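Local coordinates for putative periplasmic protein (Wolinella succinogenes, PDB 3KN3) that binds glutathione and probably serves as the periplasmic solute-binding component of an ABC-type transporter, possibly one for tungstate, at residues Leu20-Ala25 / Leu36-Val41; Val57-Ala62 / Tyr203-Val208; Asp85-Gly90 / Thr171-Phe176; Met101-Ala106 / Glu194-Leu199; Val118-Lys123 / Gln153-Thr158. One frame throughout, in Å; residues are numbered along the deposited sequence.

Following the chain from its N terminus, interaction 1 closes first, a short loop in which helix 20-32 folds back over strand 35-41. Interaction 2 then pairs strand 57-60 with strand 202-208 of the same sheet, and the long excursion between them holds the remaining three contacts. Within that excursion interactions 3 and 4 cross, since their segments alternate along the chain: residues 85-90 reach 171-176, and 101-106 reach 194-199. Interaction 5, 118-123 with 153-158, is nested inside both. Interactions 1 and 2 thus lie in one lobe, touching through Leu-21 and Phe-59, while 3, 4 and 5 tie the strands and helices of the other, where interaction 3 touches both 4 and 5.

Interaction 1. Residues Leu20-Ala25 / Leu36-Val41; sequences LLDVLA and LKWVAV
Leu-21 of helix 20-32 covers one face of the indole of Trp-38 on strand 35-41, and this CH-pi contact is the heart of the packing. Its methyl CD1 stands 3.6 Å from the centroid of the five-membered ring of Trp-38, only 6° off the normal, while Leu-21 CB lies over the same face, 3.8 Å from Trp-38 CZ2. The leucine and the indole run past one another in opposed senses: Trp-38 CG sits between its backbone N and carbonyl carbon (chi1 63°), which swings the indole out toward the helix, under Leu-21.

Purely apolar contacts continue beside it. Ala-25 CB lies at the ring edge, 3.8 Å from Trp-38 CZ3, and 3.9 Å from Leu-36 CB; the small alanine lets the backbones come close, Ala-25 CA to Leu-36 CA 5.6 Å.

Polar groups border this packing. Asp-22 OD2 approaches the indole edge in the ring plane, 3.7 Å from Trp-38 CZ2, with the carboxylate turned 78° to the ring. Water 1 accepts from Leu-36 N at 2.7 Å and donates to Ala-25 O. Trp-38 NE1 finds its acceptor in Asp-16 OD1. Were Trp-38 cut back to an alanine, Leu-21 would probably lose the surface beneath its methyl and Asp-16 this donor.

Residues 20-25 and 36-41 run nearly antiparallel, as the second half of a beta-alpha-beta crossover from strand 6-12. The chemistry follows the indole's own polarity: its electron-rich face takes a methyl group, whereas its C-H edge, which should carry slight positive charge, tolerates a carboxylate.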
# COMPACT_ATOMS: atom_id res chain seq x y z
N LEU A 20 6.21 2.23 -8.70
CA LEU A 20 6.66 0.84 -8.57
C LEU A 20 6.85 0.16 -9.95
O LEU A 20 7.87 -0.46 -10.21
CB LEU A 20 5.69 0.04 -7.71
CG LEU A 20 6.00 -1.44 -7.41
CD1 LEU A 20 7.43 -1.61 -6.90
CD2 LEU A 20 4.99 -2.02 -6.43
N LEU A 21 5.86 0.30 -10.83
CA LEU A 21 5.89 -0.40 -12.11
C LEU A 21 7.02 0.08 -13.00
O LEU A 21 7.64 -0.71 -13.73
CB LEU A 21 4.56 -0.25 -12.84
CG LEU A 21 3.44 -1.04 -12.19
CD1 LEU A 21 2.11 -0.65 -12.77
CD2 LEU A 21 3.71 -2.51 -12.40
N ASP A 22 7.29 1.38 -12.94
CA ASP A 22 8.34 2.00 -13.73
C ASP A 22 9.71 1.58 -13.23
O ASP A 22 10.70 1.71 -13.94
CB ASP A 22 8.20 3.52 -13.66
CG ASP A 22 6.86 3.98 -14.16
OD1 ASP A 22 5.94 4.15 -13.33
OD2 ASP A 22 6.71 4.13 -15.40
N VAL A 23 9.76 1.07 -12.01
CA VAL A 23 10.98 0.51 -11.49
C VAL A 23 11.13 -0.94 -11.98
O VAL A 23 12.17 -1.31 -12.53
CB VAL A 23 11.01 0.55 -9.97
CG1 VAL A 23 12.29 -0.07 -9.46
CG2 VAL A 23 10.87 1.99 -9.48
N LEU A 24 10.08 -1.74 -11.78
CA LEU A 24 10.09 -3.15 -12.16
C LEU A 24 10.27 -3.40 -13.66
O LEU A 24 11.01 -4.29 -14.04
CB LEU A 24 8.82 -3.83 -11.66
CG LEU A 24 8.67 -3.80 -10.13
CD1 LEU A 24 7.33 -4.33 -9.66
CD2 LEU A 24 9.80 -4.60 -9.49
N ALA A 25 9.63 -2.59 -14.50
CA ALA A 25 9.62 -2.85 -15.94
C ALA A 25 11.00 -2.85 -16.62
O ALA A 25 11.32 -3.76 -17.37
CB ALA A 25 8.65 -1.92 -16.66
N LEU A 36 6.86 -5.12 -20.14
CA LEU A 36 5.67 -4.92 -19.35
C LEU A 36 4.79 -3.81 -19.93
O LEU A 36 5.23 -2.68 -20.12
CB LEU A 36 6.08 -4.54 -17.93
CG LEU A 36 5.27 -5.18 -16.81
CD1 LEU A 36 5.27 -6.69 -17.01
CD2 LEU A 36 5.86 -4.79 -15.46
N LYS A 37 3.54 -4.13 -20.22
CA LYS A 37 2.60 -3.14 -20.72
C LYS A 37 1.40 -3.11 -19.78
O LYS A 37 0.77 -4.14 -19.52
CB LYS A 37 2.17 -3.46 -22.16
CG LYS A 37 3.26 -3.34 -23.23
CD LYS A 37 3.65 -1.88 -23.52
CE LYS A 37 2.49 -1.03 -24.09
NZ LYS A 37 2.43 -1.04 -25.60
N TRP A 38 1.09 -1.95 -19.23
CA TRP A 38 -0.00 -1.90 -18.27
C TRP A 38 -1.03 -0.82 -18.53
O TRP A 38 -0.75 0.21 -19.12
CB TRP A 38 0.52 -1.81 -16.84
CG TRP A 38 1.31 -0.56 -16.51
CD1 TRP A 38 0.82 0.61 -16.01
CD2 TRP A 38 2.74 -0.38 -16.64
NE1 TRP A 38 1.85 1.51 -15.83
CE2 TRP A 38 3.03 0.93 -16.21
CE3 TRP A 38 3.78 -1.19 -17.10
CZ2 TRP A 38 4.32 1.44 -16.20
CZ3 TRP A 38 5.07 -0.68 -17.09
CH2 TRP A 38 5.33 0.62 -16.65
N VAL A 39 -2.25 -1.06 -18.07
CA VAL A 39 -3.26 -0.04 -18.11
C VAL A 39 -3.72 0.18 -16.68
O VAL A 39 -3.97 -0.78 -15.95
CB VAL A 39 -4.42 -0.44 -19.00
CG1 VAL A 39 -5.35 0.73 -19.18
CG2 VAL A 39 -3.91 -0.88 -20.35
N ALA A 40 -3.82 1.46 -16.30
CA ALA A 40 -4.12 1.83 -14.92
C ALA A 40 -5.54 2.40 -14.81
O ALA A 40 -5.83 3.46 -15.35
CB ALA A 40 -3.09 2.83 -14.40
N VAL A 41 -6.41 1.68 -14.13
CA VAL A 41 -7.80 2.07 -14.00
C VAL A 41 -8.23 1.95 -12.56
O VAL A 41 -7.40 1.90 -11.66
CB VAL A 41 -8.74 1.21 -14.91
CG1 VAL A 41 -8.49 1.50 -16.40
CG2 VAL A 41 -8.60 -0.28 -14.59
O HOH W 1 9.22 -4.93 -18.94

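Interaction 2. Residues Val57-Ala62 / Tyr203-Val208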
# COMPACT_ATOMS: atom_id res chain seq x y z
N VAL A 57 -2.06 -10.56 -16.46
CA VAL A 57 -1.96 -10.42 -15.01
C VAL A 57 -2.61 -9.15 -14.51
O VAL A 57 -2.80 -8.19 -15.25
CB VAL A 57 -0.50 -10.38 -14.49
CG1 VAL A 57 0.19 -11.70 -14.72
CG2 VAL A 57 0.26 -9.23 -15.13
N VAL A 58 -2.89 -9.16 -13.21
CA VAL A 58 -3.61 -8.11 -12.52
C VAL A 58 -2.73 -7.67 -11.34
O VAL A 58 -2.05 -8.49 -10.72
CB VAL A 58 -4.99 -8.66 -12.08
CG1 VAL A 58 -5.29 -8.31 -10.66
CG2 VAL A 58 -6.09 -8.17 -13.02
N PHE A 59 -2.71 -6.37 -11.05
CA PHE A 59 -1.78 -5.85 -10.05
C PHE A 59 -2.45 -4.78 -9.21
O PHE A 59 -2.58 -3.64 -9.65
CB PHE A 59 -0.56 -5.28 -10.73
CG PHE A 59 0.58 -5.01 -9.81
CD1 PHE A 59 0.81 -5.81 -8.71
CD2 PHE A 59 1.45 -3.96 -10.05
CE1 PHE A 59 1.89 -5.58 -7.85
CE2 PHE A 59 2.53 -3.71 -9.20
CZ PHE A 59 2.76 -4.53 -8.10
N VAL A 60 -2.86 -5.15 -8.00
CA VAL A 60 -3.74 -4.29 -7.22
C VAL A 60 -3.32 -4.16 -5.76
O VAL A 60 -2.28 -4.68 -5.33
CB VAL A 60 -5.21 -4.78 -7.30
CG1 VAL A 60 -5.74 -4.71 -8.74
CG2 VAL A 60 -5.35 -6.20 -6.73
N HIS A 61 -4.16 -3.48 -5.00
CA HIS A 61 -3.78 -3.01 -3.69
C HIS A 61 -5.00 -2.99 -2.81
O HIS A 61 -5.34 -1.96 -2.23
CB HIS A 61 -3.21 -1.60 -3.84
CG HIS A 61 -2.60 -1.05 -2.59
ND1 HIS A 61 -3.05 0.10 -1.98
CD2 HIS A 61 -1.56 -1.49 -1.84
CE1 HIS A 61 -2.31 0.35 -0.91
NE2 HIS A 61 -1.41 -0.60 -0.80
N ALA A 62 -5.68 -4.13 -2.71
CA ALA A 62 -6.88 -4.25 -1.88
C ALA A 62 -7.12 -5.69 -1.46
O ALA A 62 -7.82 -6.43 -2.14
CB ALA A 62 -8.10 -3.68 -2.60
N TYR A 203 1.36 -4.72 -2.47
CA TYR A 203 0.60 -4.75 -3.70
C TYR A 203 0.65 -6.18 -4.27
O TYR A 203 1.70 -6.80 -4.33
CB TYR A 203 1.17 -3.74 -4.69
CG TYR A 203 1.24 -2.31 -4.16
CD1 TYR A 203 0.27 -1.36 -4.51
CD2 TYR A 203 2.27 -1.90 -3.33
CE1 TYR A 203 0.33 -0.07 -4.05
CE2 TYR A 203 2.34 -0.61 -2.85
CZ TYR A 203 1.37 0.30 -3.21
OH TYR A 203 1.45 1.58 -2.72
N SER A 204 -0.50 -6.70 -4.68
CA SER A 204 -0.60 -8.09 -5.09
C SER A 204 -0.66 -8.26 -6.60
O SER A 204 -1.43 -7.59 -7.27
CB SER A 204 -1.84 -8.72 -4.49
OG SER A 204 -1.76 -8.74 -3.09
N ILE A 205 0.16 -9.18 -7.11
CA ILE A 205 0.10 -9.60 -8.49
C ILE A 205 -0.65 -10.91 -8.51
O ILE A 205 -0.39 -11.78 -7.69
CB ILE A 205 1.49 -9.87 -9.08
CG1 ILE A 205 2.37 -8.64 -8.93
CG2 ILE A 205 1.40 -10.23 -10.56
CD1 ILE A 205 3.79 -8.91 -9.29
N MSE A 206 -1.61 -11.04 -9.41
CA MSE A 206 -2.26 -12.32 -9.64
C MSE A 206 -2.31 -12.60 -11.13
O MSE A 206 -2.48 -11.69 -11.94
CB MSE A 206 -3.68 -12.34 -9.08
CG MSE A 206 -3.75 -12.22 -7.57
SE MSE A 206 -5.56 -11.80 -6.95
CE MSE A 206 -5.32 -12.03 -5.04
N ALA A 207 -2.15 -13.87 -11.48
CA ALA A 207 -2.26 -14.30 -12.86
C ALA A 207 -3.70 -14.52 -13.21
O ALA A 207 -4.51 -14.94 -12.39
CB ALA A 207 -1.47 -15.56 -13.10
N VAL A 208 -4.02 -14.22 -14.46
CA VAL A 208 -5.33 -14.52 -14.96
C VAL A 208 -5.45 -16.04 -15.09
O VAL A 208 -4.58 -16.70 -15.65
CB VAL A 208 -5.58 -13.76 -16.31
CG1 VAL A 208 -6.59 -14.48 -17.18
CG2 VAL A 208 -6.05 -12.34 -16.00
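Residues 57-60 pair antiparallel with 204-207, Val-58/Met-206 and Val-60/Ser-204 being hydrogen-bonded pairs with two N-H···O=C bonds each, alternating with the non-hydrogen-bonded pairs Val-57/Ala-207 and Phe-59/Ile-205. The shortest of these bonds is Ser-204 N to Val-60 O, 2.8 Å.

Val-57, Phe-59, Ile-205 and Ala-207 share one face of the sheet, all apolar; helix 218-229 covers Val-57, Ile-205 and Ala-207, while Phe-59 lies under Leu-20 and Leu-21. The ring of Phe-59 is turned away from its backbone N, beside the carbonyl carbon (chi1 -167°), which brings it across to the partner strand: CD1 packs tightly on Ile-205 CG1 at 3.2 Å, and Ser-204 O lies near the ring plane at the edge. Ring atom CE1 of Phe-59 also reaches Tyr-203 CB, 3.7 Å away. On the other face Ser-204 OG bonds to Glu-66.

Past the strand end, His-61 and Tyr-203 form an offset stack, their centroids 4.1 Å apart and planes at 22°, with His-61 CD2 3.2 Å from Tyr-203 CE1. Asn-201 OD1 takes the bond from His-61 NE2 and, with the stack, restrains the imidazole's rotation.

His-61, Tyr-203 and Asn-201 all belong to the glutathione-binding site, placed at strand ends as ligand residues are in the periplasmic binding protein fold.

Interaction 3. Residues Asp85-Gly90 / Thr171-Phe176; sequences DFVIIG and TDRGTF
Arg-173, first residue of helix 173-182, reaches across to Asp-85, meeting it from CB to NH2. Its backbone N donates to Asp-85 O, and CB rests 3.4 Å from the same Asp-85 O. With CG anti to the backbone N (chi1 -176°) the chain runs out extended and bends only at chi3, bringing CD within 3.7 Å of Asp-85 OD1. There NE donates to Asp-85 OD1 at 2.8 Å, and at the tip NH2 donates to Asp-85 OD2 at 3.0 Å, on its syn lone pair. This is a side-on, two-nitrogen salt bridge, guanidinium and carboxylate only 14° from coplanar. Val-87 CG1 lies over one guanidinium face, 3.6 Å from Arg-173 NH2, which also forms a salt bridge with Glu-194, so one nitrogen serves two carboxylates.

Deeper in, Val-87 and Thr-171 exchange two backbone hydrogen bonds, and Ile-89 CG2 makes a CH-pi contact over the ring of Phe-176, 4.1 Å from its centroid. Asp-172 suits the N-cap: OD2 accepts from Thr-175 N, and OD1 from Thr-175 OG1.

The contact is a strand-to-helix turn set against an antiparallel neighbour: strand 86-90 lies between 168-172 and 190-193 in the five-stranded mixed sheet of one lobe of the periplasmic binding protein fold.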
# COMPACT_ATOMS: atom_id res chain seq x y z
N ASP A 85 5.91 1.38 2.65
CA ASP A 85 5.38 1.08 3.97
C ASP A 85 4.70 2.28 4.61
O ASP A 85 5.04 3.42 4.31
CB ASP A 85 6.50 0.59 4.89
CG ASP A 85 7.61 1.62 5.06
OD1 ASP A 85 7.98 2.27 4.05
OD2 ASP A 85 8.12 1.78 6.19
N PHE A 86 3.76 2.02 5.51
CA PHE A 86 3.10 3.08 6.27
C PHE A 86 3.91 3.51 7.50
O PHE A 86 4.55 2.69 8.17
CB PHE A 86 1.70 2.64 6.70
CG PHE A 86 0.79 2.28 5.55
CD1 PHE A 86 0.64 0.96 5.15
CD2 PHE A 86 0.08 3.27 4.88
CE1 PHE A 86 -0.21 0.62 4.11
CE2 PHE A 86 -0.77 2.94 3.83
CZ PHE A 86 -0.91 1.62 3.44
N VAL A 87 3.85 4.80 7.82
CA VAL A 87 4.51 5.33 8.99
C VAL A 87 3.58 6.21 9.82
O VAL A 87 2.58 6.71 9.33
CB VAL A 87 5.79 6.10 8.61
CG1 VAL A 87 6.80 5.14 7.96
CG2 VAL A 87 5.46 7.26 7.67
N ILE A 88 3.91 6.38 11.09
CA ILE A 88 3.14 7.25 11.96
C ILE A 88 3.92 8.55 12.09
O ILE A 88 5.13 8.53 12.34
CB ILE A 88 2.91 6.61 13.37
CG1 ILE A 88 1.75 5.61 13.34
CG2 ILE A 88 2.53 7.67 14.37
CD1 ILE A 88 2.00 4.40 12.56
N ILE A 89 3.25 9.68 11.88
CA ILE A 89 3.92 10.98 11.91
C ILE A 89 3.24 11.94 12.88
O ILE A 89 2.08 11.76 13.25
CB ILE A 89 3.99 11.62 10.52
CG1 ILE A 89 2.61 12.05 10.04
CG2 ILE A 89 4.63 10.66 9.52
CD1 ILE A 89 2.62 12.79 8.70
N GLY A 90 4.00 12.95 13.29
CA GLY A 90 3.56 13.95 14.24
C GLY A 90 4.70 14.92 14.45
O GLY A 90 5.78 14.72 13.89
N THR A 171 0.31 7.65 7.57
CA THR A 171 0.39 7.92 6.14
C THR A 171 1.37 6.99 5.47
O THR A 171 2.30 6.48 6.10
CB THR A 171 0.81 9.37 5.85
OG1 THR A 171 0.93 9.55 4.44
CG2 THR A 171 2.15 9.67 6.50
N ASP A 172 1.17 6.76 4.18
CA ASP A 172 2.16 6.04 3.40
C ASP A 172 3.40 6.92 3.31
O ASP A 172 3.33 8.15 3.39
CB ASP A 172 1.61 5.74 2.01
CG ASP A 172 1.33 6.99 1.23
OD1 ASP A 172 0.22 7.56 1.37
OD2 ASP A 172 2.24 7.42 0.49
N ARG A 173 4.55 6.28 3.14
CA ARG A 173 5.82 6.99 3.13
C ARG A 173 5.93 7.94 1.94
O ARG A 173 6.48 9.03 2.05
CB ARG A 173 6.98 5.99 3.12
CG ARG A 173 8.33 6.62 3.21
CD ARG A 173 9.41 5.58 3.23
NE ARG A 173 9.36 4.73 4.42
CZ ARG A 173 10.04 4.98 5.53
NH1 ARG A 173 10.81 6.07 5.60
NH2 ARG A 173 9.96 4.16 6.58
N GLY A 174 5.41 7.52 0.79
CA GLY A 174 5.47 8.33 -0.41
C GLY A 174 4.86 9.71 -0.24
O GLY A 174 5.46 10.71 -0.62
N THR A 175 3.66 9.77 0.35
CA THR A 175 3.00 11.05 0.53
C THR A 175 3.77 11.91 1.52
O THR A 175 3.85 13.12 1.36
CB THR A 175 1.57 10.90 1.04
OG1 THR A 175 0.90 9.89 0.29
CG2 THR A 175 0.83 12.22 0.92
N PHE A 176 4.32 11.28 2.55
CA PHE A 176 5.06 12.05 3.55
C PHE A 176 6.28 12.69 2.91
O PHE A 176 6.64 13.82 3.24
CB PHE A 176 5.48 11.20 4.75
CG PHE A 176 6.24 11.97 5.79
CD1 PHE A 176 5.63 13.02 6.46
CD2 PHE A 176 7.56 11.66 6.10
CE1 PHE A 176 6.32 13.75 7.42
CE2 PHE A 176 8.25 12.38 7.06
CZ PHE A 176 7.63 13.43 7.71

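Interaction 4. Residues Met101-Ala106 / Glu194-Leu199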
# COMPACT_ATOMS: atom_id res chain seq x y z
N MSE A 101 9.24 1.45 20.99
CA MSE A 101 7.92 0.82 21.09
C MSE A 101 7.40 0.18 19.82
O MSE A 101 7.74 0.58 18.71
CB MSE A 101 6.91 1.80 21.64
CG MSE A 101 7.16 2.19 23.07
SE MSE A 101 5.70 3.36 23.67
CE MSE A 101 6.54 4.14 25.25
N SER A 102 6.60 -0.86 19.98
CA SER A 102 5.83 -1.41 18.87
C SER A 102 4.66 -0.45 18.56
O SER A 102 4.35 0.45 19.35
CB SER A 102 5.29 -2.77 19.26
OG SER A 102 4.36 -2.65 20.34
N VAL A 103 3.98 -0.66 17.44
CA VAL A 103 2.80 0.13 17.10
C VAL A 103 1.70 -0.15 18.10
O VAL A 103 1.00 0.75 18.54
CB VAL A 103 2.26 -0.19 15.69
CG1 VAL A 103 1.03 0.64 15.42
CG2 VAL A 103 3.29 0.12 14.67
N ALA A 104 1.57 -1.41 18.49
CA ALA A 104 0.55 -1.73 19.46
C ALA A 104 0.79 -0.95 20.77
O ALA A 104 -0.15 -0.39 21.34
CB ALA A 104 0.46 -3.22 19.69
N GLU A 105 2.04 -0.90 21.24
CA GLU A 105 2.36 -0.21 22.49
C GLU A 105 2.12 1.29 22.38
O GLU A 105 1.61 1.91 23.31
CB GLU A 105 3.81 -0.47 22.94
CG GLU A 105 4.07 -1.89 23.43
CD GLU A 105 5.55 -2.21 23.65
OE1 GLU A 105 6.41 -1.73 22.88
OE2 GLU A 105 5.86 -2.95 24.59
N ALA A 106 2.50 1.85 21.23
CA ALA A 106 2.29 3.27 20.98
C ALA A 106 0.80 3.62 20.91
O ALA A 106 0.37 4.59 21.53
CB ALA A 106 2.98 3.67 19.71
N GLU A 194 7.96 3.66 12.88
CA GLU A 194 8.09 2.92 11.63
C GLU A 194 8.71 1.53 11.84
O GLU A 194 9.29 1.27 12.88
CB GLU A 194 8.93 3.73 10.63
CG GLU A 194 10.35 4.03 11.13
CD GLU A 194 11.22 4.81 10.12
OE1 GLU A 194 12.03 5.64 10.56
OE2 GLU A 194 11.09 4.60 8.90
N GLY A 195 8.56 0.65 10.86
CA GLY A 195 9.25 -0.63 10.87
C GLY A 195 8.45 -1.82 11.35
O GLY A 195 8.65 -2.94 10.90
N ASP A 196 7.54 -1.59 12.28
CA ASP A 196 6.68 -2.65 12.77
C ASP A 196 6.08 -3.43 11.56
O ASP A 196 5.70 -2.82 10.56
CB ASP A 196 5.60 -2.02 13.66
CG ASP A 196 4.98 -3.01 14.63
OD1 ASP A 196 4.53 -4.09 14.19
OD2 ASP A 196 4.92 -2.70 15.85
N ASN A 197 6.03 -4.75 11.63
CA ASN A 197 5.49 -5.55 10.53
C ASN A 197 4.06 -5.21 10.14
O ASN A 197 3.67 -5.32 8.99
CB ASN A 197 5.57 -7.06 10.83
CG ASN A 197 6.77 -7.72 10.17
OD1 ASN A 197 7.61 -7.06 9.57
ND2 ASN A 197 6.85 -9.04 10.28
N THR A 198 3.26 -4.81 11.11
CA THR A 198 1.88 -4.48 10.81
C THR A 198 1.74 -3.17 9.98
O THR A 198 0.65 -2.85 9.49
CB THR A 198 1.02 -4.46 12.09
OG1 THR A 198 -0.36 -4.44 11.75
CG2 THR A 198 1.36 -3.25 12.94
N LEU A 199 2.83 -2.43 9.83
CA LEU A 199 2.84 -1.21 9.02
C LEU A 199 3.31 -1.43 7.58
O LEU A 199 3.40 -0.50 6.78
CB LEU A 199 3.71 -0.14 9.69
CG LEU A 199 3.08 0.42 10.98
CD1 LEU A 199 4.00 1.42 11.65
CD2 LEU A 199 1.70 1.02 10.70
O HOH W 2 8.81 0.72 15.71
O HOH W 3 2.22 -3.98 17.29
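Asp-196 and Val-103 cross at a slant, the aspartate presenting its carboxylate to the first turn of helix 103-113 and its methylene to the valine. The carboxylate of Asp-196 extends opposite its own backbone N (chi1 -158°), and OD2 meets the N-H of Val-103 at 2.8 Å in an almost straight bond, 174° at the hydrogen. The donor comes in on the anti side of that oxygen and 32° out of the carboxylate plane. The negative charge of Asp-196 is likely to be favoured by the helix N terminus. Beside this bond, Asp-196 CB is pressed against Val-103 CG2 at 3.3 Å, and the same methyl meets Leu-199 CD1 at 3.4 Å. Asp-196 thus meets the valine twice, by its methylene on CG2 and by its carboxylate on N-H.

The other oxygen, Asp-196 OD1, accepts a weak bond from Thr-198 N, which ties the carboxylate to its own turn. Water 3 accepts from Ala-104 N and gives a weak bond to Asp-196 OD2; water 2 donates to Met-101 O and Glu-194 O. At the helix start, Ser-102 and Glu-105 form a capping box: Ser-102 OG accepts from Glu-105 N, and Glu-105 OE1 from Ser-102 N. Shortening Asp-196 to an alanine is likely to leave the N-H of Val-103 without its acceptor and the 194-199 loop less firmly held.

Around the contact, Val-103 also packs on Leu-193 of strand 190-193 and Val-133 of helix 125-138, while Leu-199 lies on Ile-88, joining the loop to strand 86-90.

Interaction 5. Residues Val118-Lys123 / Gln153-Thr158; sequences VSRGDK and QGMLAT
Arg-120, a residue of the glutathione site, folds over the N terminus of helix 155-164 from the turn that leaves strand 117-119. That turn begins with an ST turn, in which Ser-119 OG accepts from Gly-121 N; the positive phi of Gly-121 suits a glycine.

Two bonds join the segments at Gln-153. Its N donates to Arg-120 O at 3.3 Å, and its O accepts from Arg-120 NE at 2.7 Å. The second bond is bent, 130° at the hydrogen: NE lies in the carbonyl plane of Gln-153, but the oxygen stands 30° out of the guanidinium plane.

Bends at chi2 and chi3 bring the guanidinium flat onto the backbone at the start of the helix, with Met-155 N over its centre, 3.2 Å from Arg-120 CZ, and the carbonyl carbon of Gly-154 toward the rim. Gly-154, at the N-cap, has no side chain to add to this packing. Asp-122 steadies the group from its own segment: OD1 receives Arg-120 NH2 at 2.9 Å on its syn lone pair in a salt bridge. A helix N terminus beside an arginine would probably favour an anion, consistent with glutathione's carboxylates.

Deeper down, Val-118 CG1 reaches Thr-158 CB, 4.2 Å away. Met-155, a selenomethionine, runs roughly perpendicular to the arginine side chain, its CB 3.4 Å and its SE 3.8 Å from Arg-120 NH1.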
# COMPACT_ATOMS: atom_id res chain seq x y z
N VAL A 118 -5.61 11.68 13.93
CA VAL A 118 -6.45 11.99 12.79
C VAL A 118 -6.55 10.86 11.77
O VAL A 118 -5.56 10.46 11.17
CB VAL A 118 -5.94 13.26 12.07
CG1 VAL A 118 -6.92 13.65 10.95
CG2 VAL A 118 -5.75 14.39 13.08
N SER A 119 -7.76 10.37 11.57
CA SER A 119 -8.01 9.32 10.61
C SER A 119 -8.47 9.92 9.27
O SER A 119 -9.12 10.98 9.24
CB SER A 119 -9.07 8.37 11.16
OG SER A 119 -9.59 7.52 10.16
N ARG A 120 -8.15 9.23 8.18
CA ARG A 120 -8.63 9.63 6.85
C ARG A 120 -10.14 9.71 6.86
O ARG A 120 -10.72 10.60 6.26
CB ARG A 120 -8.17 8.65 5.77
CG ARG A 120 -6.71 8.77 5.36
CD ARG A 120 -6.46 9.96 4.46
NE ARG A 120 -7.16 9.85 3.18
CZ ARG A 120 -6.64 9.28 2.09
NH1 ARG A 120 -5.43 8.75 2.11
NH2 ARG A 120 -7.35 9.23 0.97
N GLY A 121 -10.79 8.76 7.53
CA GLY A 121 -12.24 8.71 7.59
C GLY A 121 -12.94 8.88 6.24
O GLY A 121 -13.98 9.53 6.16
N ASP A 122 -12.37 8.31 5.18
CA ASP A 122 -12.98 8.29 3.86
C ASP A 122 -12.96 6.86 3.33
O ASP A 122 -12.61 5.93 4.06
CB ASP A 122 -12.23 9.22 2.88
CG ASP A 122 -10.76 8.84 2.72
OD1 ASP A 122 -10.06 9.47 1.90
OD2 ASP A 122 -10.30 7.91 3.42
N LYS A 123 -13.33 6.68 2.06
CA LYS A 123 -13.16 5.38 1.43
C LYS A 123 -11.75 5.33 0.88
O LYS A 123 -11.51 5.74 -0.26
CB LYS A 123 -14.14 5.17 0.28
CG LYS A 123 -15.60 5.18 0.65
CD LYS A 123 -16.41 4.77 -0.58
CE LYS A 123 -15.99 5.60 -1.80
NZ LYS A 123 -16.57 5.15 -3.09
N GLN A 153 -10.88 13.19 4.27
CA GLN A 153 -10.09 14.00 3.36
C GLN A 153 -9.01 13.15 2.73
O GLN A 153 -8.69 12.06 3.21
CB GLN A 153 -9.40 15.15 4.12
CG GLN A 153 -10.32 16.15 4.78
CD GLN A 153 -10.61 17.34 3.89
OE1 GLN A 153 -10.92 17.17 2.71
NE2 GLN A 153 -10.51 18.54 4.44
N GLY A 154 -8.44 13.68 1.64
CA GLY A 154 -7.29 13.06 1.01
C GLY A 154 -6.13 13.02 1.99
O GLY A 154 -6.09 13.79 2.94
N MSE A 155 -5.19 12.11 1.75
CA MSE A 155 -4.02 11.96 2.62
C MSE A 155 -3.40 13.31 3.02
O MSE A 155 -3.21 13.61 4.22
CB MSE A 155 -2.97 11.07 1.95
CG MSE A 155 -1.82 10.67 2.84
SE MSE A 155 -2.40 9.46 4.27
CE MSE A 155 -2.64 10.76 5.71
N LEU A 156 -3.09 14.14 2.03
CA LEU A 156 -2.34 15.35 2.28
C LEU A 156 -3.11 16.35 3.15
O LEU A 156 -2.52 17.05 3.98
CB LEU A 156 -1.90 16.00 0.96
CG LEU A 156 -0.38 16.17 0.92
CD1 LEU A 156 0.11 16.33 -0.50
CD2 LEU A 156 0.04 17.35 1.79
N ALA A 157 -4.43 16.40 2.97
CA ALA A 157 -5.25 17.29 3.78
C ALA A 157 -5.31 16.83 5.24
O ALA A 157 -5.31 17.66 6.16
CB ALA A 157 -6.66 17.39 3.20
N THR A 158 -5.35 15.52 5.45
CA THR A 158 -5.43 14.99 6.81
C THR A 158 -4.09 15.09 7.54
O THR A 158 -4.05 15.18 8.76
CB THR A 158 -6.03 13.55 6.89
OG1 THR A 158 -5.01 12.60 7.19
CG2 THR A 158 -6.70 13.15 5.62